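Local coordinates for penicillin binding protein transpeptidase domain protein (Escherichia coli, PDB 4BJQ), which is a penicillin-binding protein of the bacterial cell envelope, represented here by a short fragment of mixed helices and strands, at residues A[22-26]-A[67-72]. Sequence-based numbering, arbitrary orientation.
Sequences RWKAL and LKLPGI. With SO4 (sulfate ion), chain I.
Leu69 sets its CG opposite the carbonyl carbon, beside the backbone N (chi1 -78°), and Trp23 adopts the same first torsion; Trp23 CB leaves the helix away from the loop, yet the indole beyond it comes back with one face against Leu69. Methyl CD2 of Leu69 sits 3.6 Å from the centroid of the Trp23 five-membered ring, 11° off the ring normal, a CH-pi contact over the face. The other Leu69 methyl, CD1, reaches along the helix, toward its C-terminal end, to within 3.8 Å of Leu26 CB. At the far end of the indole, Pro70 O meets the ring edge near its plane, 3.5 Å from Trp23 CH2, while Ile72 CG1 approaches that CH2 obliquely at 3.7 Å. Ile72 CD1 also faces Leu26 CD2 tip to tip. The chain leaves helix 58-66 through Lys68, with positive phi, and bends in a type II beta turn from Leu69 to Ile72, closed by Ile72 N to Leu69 O at 3.1 Å, with Gly71 taking the positive phi of its third position. The turn leads into strand 72-76, where Ile72 pairs antiparallel with a strand of the second subunit, continuing the sheet across the interface; Ile17 of that subunit packs on Trp23. Before the turn, Leu67 slides alongside Arg22: its CD1 lies 3.8 Å from Leu26 N, and CD2 is shared between Ala25 CB and Arg22 CG. Arg22, bent at its third torsion, carries its guanidinium beyond this patch. Arg22 NH1 donates at 2.7 Å to a water O, which can donate to Leu67 O. Arg22 NH2 donates to O2 of a sulfate ion, most likely from the crystallisation medium, at 3.1 Å (N-H...O 164°), with the sulfur in the guanidinium plane at its edge; Ser18 OG also bonds this anion.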
loop_
_atom_site.group_PDB
_atom_site.type_symbol
_atom_site.label_atom_id
_atom_site.label_comp_id
_atom_site.label_asym_id
_atom_site.label_seq_id
_atom_site.Cartn_x
_atom_site.Cartn_y
_atom_site.Cartn_z
ATOM N N ARG A 22 -2.603 8.030 -3.590
ATOM C CA ARG A 22 -2.437 8.892 -2.435
ATOM C C ARG A 22 -0.978 9.177 -2.112
ATOM O O ARG A 22 -0.663 10.257 -1.629
ATOM C CB ARG A 22 -3.174 8.311 -1.233
ATOM C CG ARG A 22 -4.646 8.592 -1.329
ATOM C CD ARG A 22 -5.453 7.892 -0.285
ATOM N NE ARG A 22 -6.553 7.301 -1.011
ATOM C CZ ARG A 22 -6.737 5.998 -1.184
ATOM N NH1 ARG A 22 -5.934 5.114 -0.600
ATOM N NH2 ARG A 22 -7.763 5.594 -1.912
ATOM N N TRP A 23 -0.100 8.212 -2.366
ATOM C CA TRP A 23 1.348 8.461 -2.277
ATOM C C TRP A 23 1.772 9.568 -3.236
ATOM O O TRP A 23 2.500 10.481 -2.844
ATOM C CB TRP A 23 2.173 7.193 -2.527
ATOM C CG TRP A 23 2.181 6.243 -1.345
ATOM C CD1 TRP A 23 1.650 4.983 -1.307
ATOM C CD2 TRP A 23 2.724 6.488 -0.029
ATOM N NE1 TRP A 23 1.841 4.425 -0.069
ATOM C CE2 TRP A 23 2.487 5.325 0.741
ATOM C CE3 TRP A 23 3.387 7.575 0.570
ATOM C CZ2 TRP A 23 2.900 5.207 2.084
ATOM C CZ3 TRP A 23 3.798 7.463 1.895
ATOM C CH2 TRP A 23 3.544 6.281 2.645
ATOM N N LYS A 24 1.324 9.474 -4.488
ATOM C CA LYS A 24 1.514 10.543 -5.478
ATOM C C LYS A 24 0.976 11.875 -4.970
ATOM O O LYS A 24 1.624 12.897 -5.118
ATOM C CB LYS A 24 0.798 10.214 -6.784
ATOM C CG LYS A 24 1.542 9.268 -7.688
ATOM C CD LYS A 24 0.641 8.831 -8.852
ATOM C CE LYS A 24 1.031 7.433 -9.334
ATOM N NZ LYS A 24 2.509 7.339 -9.631
ATOM N N ALA A 25 -0.213 11.857 -4.379
ATOM C CA ALA A 25 -0.787 13.079 -3.830
ATOM C C ALA A 25 0.082 13.704 -2.720
ATOM O O ALA A 25 0.176 14.930 -2.645
ATOM C CB ALA A 25 -2.221 12.845 -3.357
ATOM N N LEU A 26 0.707 12.870 -1.870
ATOM C CA LEU A 26 1.616 13.371 -0.837
ATOM C C LEU A 26 2.819 14.050 -1.504
ATOM O O LEU A 26 3.173 15.177 -1.154
ATOM C CB LEU A 26 2.082 12.253 0.127
ATOM C CG LEU A 26 3.141 12.574 1.211
ATOM C CD1 LEU A 26 2.682 13.666 2.151
ATOM C CD2 LEU A 26 3.557 11.339 2.033
ATOM N N LEU A 67 -5.220 11.839 3.751
ATOM C CA LEU A 67 -4.747 10.799 2.824
ATOM C C LEU A 67 -4.654 9.411 3.502
ATOM O O LEU A 67 -4.644 8.376 2.814
ATOM C CB LEU A 67 -3.382 11.175 2.215
ATOM C CG LEU A 67 -3.278 12.403 1.291
ATOM C CD1 LEU A 67 -1.829 12.720 0.976
ATOM C CD2 LEU A 67 -4.081 12.239 -0.005
ATOM N N LYS A 68 -4.576 9.401 4.838
ATOM C CA LYS A 68 -4.588 8.164 5.641
ATOM C C LYS A 68 -3.552 7.170 5.126
ATOM O O LYS A 68 -3.863 6.010 4.855
ATOM C CB LYS A 68 -5.995 7.533 5.677
ATOM C CG LYS A 68 -7.084 8.436 6.276
ATOM C CD LYS A 68 -8.261 7.631 6.863
ATOM C CE LYS A 68 -9.074 6.928 5.779
ATOM N NZ LYS A 68 -9.938 5.802 6.311
ATOM N N LEU A 69 -2.319 7.650 4.964
ATOM C CA LEU A 69 -1.261 6.849 4.380
ATOM C C LEU A 69 -0.548 6.038 5.470
ATOM O O LEU A 69 -0.194 6.573 6.530
ATOM C CB LEU A 69 -0.271 7.750 3.615
ATOM C CG LEU A 69 -0.648 8.286 2.213
ATOM C CD1 LEU A 69 0.226 9.449 1.822
ATOM C CD2 LEU A 69 -0.573 7.216 1.111
ATOM N N PRO A 70 -0.315 4.745 5.205
ATOM C CA PRO A 70 0.351 3.884 6.193
ATOM C C PRO A 70 1.762 4.397 6.491
ATOM O O PRO A 70 2.524 4.733 5.561
ATOM C CB PRO A 70 0.405 2.515 5.488
ATOM C CG PRO A 70 0.411 2.864 4.020
ATOM C CD PRO A 70 -0.476 4.076 3.895
ATOM N N GLY A 71 2.080 4.493 7.779
ATOM C CA GLY A 71 3.386 4.954 8.238
ATOM C C GLY A 71 3.592 6.451 8.240
ATOM O O GLY A 71 4.674 6.928 8.583
ATOM N N ILE A 72 2.573 7.209 7.853
ATOM C CA ILE A 72 2.701 8.664 7.827
ATOM C C ILE A 72 2.088 9.241 9.086
ATOM O O ILE A 72 0.982 8.890 9.450
ATOM C CB ILE A 72 2.090 9.294 6.544
ATOM C CG1 ILE A 72 2.843 8.807 5.304
ATOM C CG2 ILE A 72 2.105 10.843 6.613
ATOM C CD1 ILE A 72 4.342 9.093 5.330
HETATM S S SO4 I . -9.191 2.635 -2.539
HETATM O O1 SO4 I . -10.215 2.113 -1.628
HETATM O O2 SO4 I . -7.866 2.505 -1.928
HETATM O O3 SO4 I . -9.254 1.903 -3.816
HETATM O O4 SO4 I . -9.509 4.036 -2.823
HETATM O O HOH W 1 -4.710 5.486 1.831
#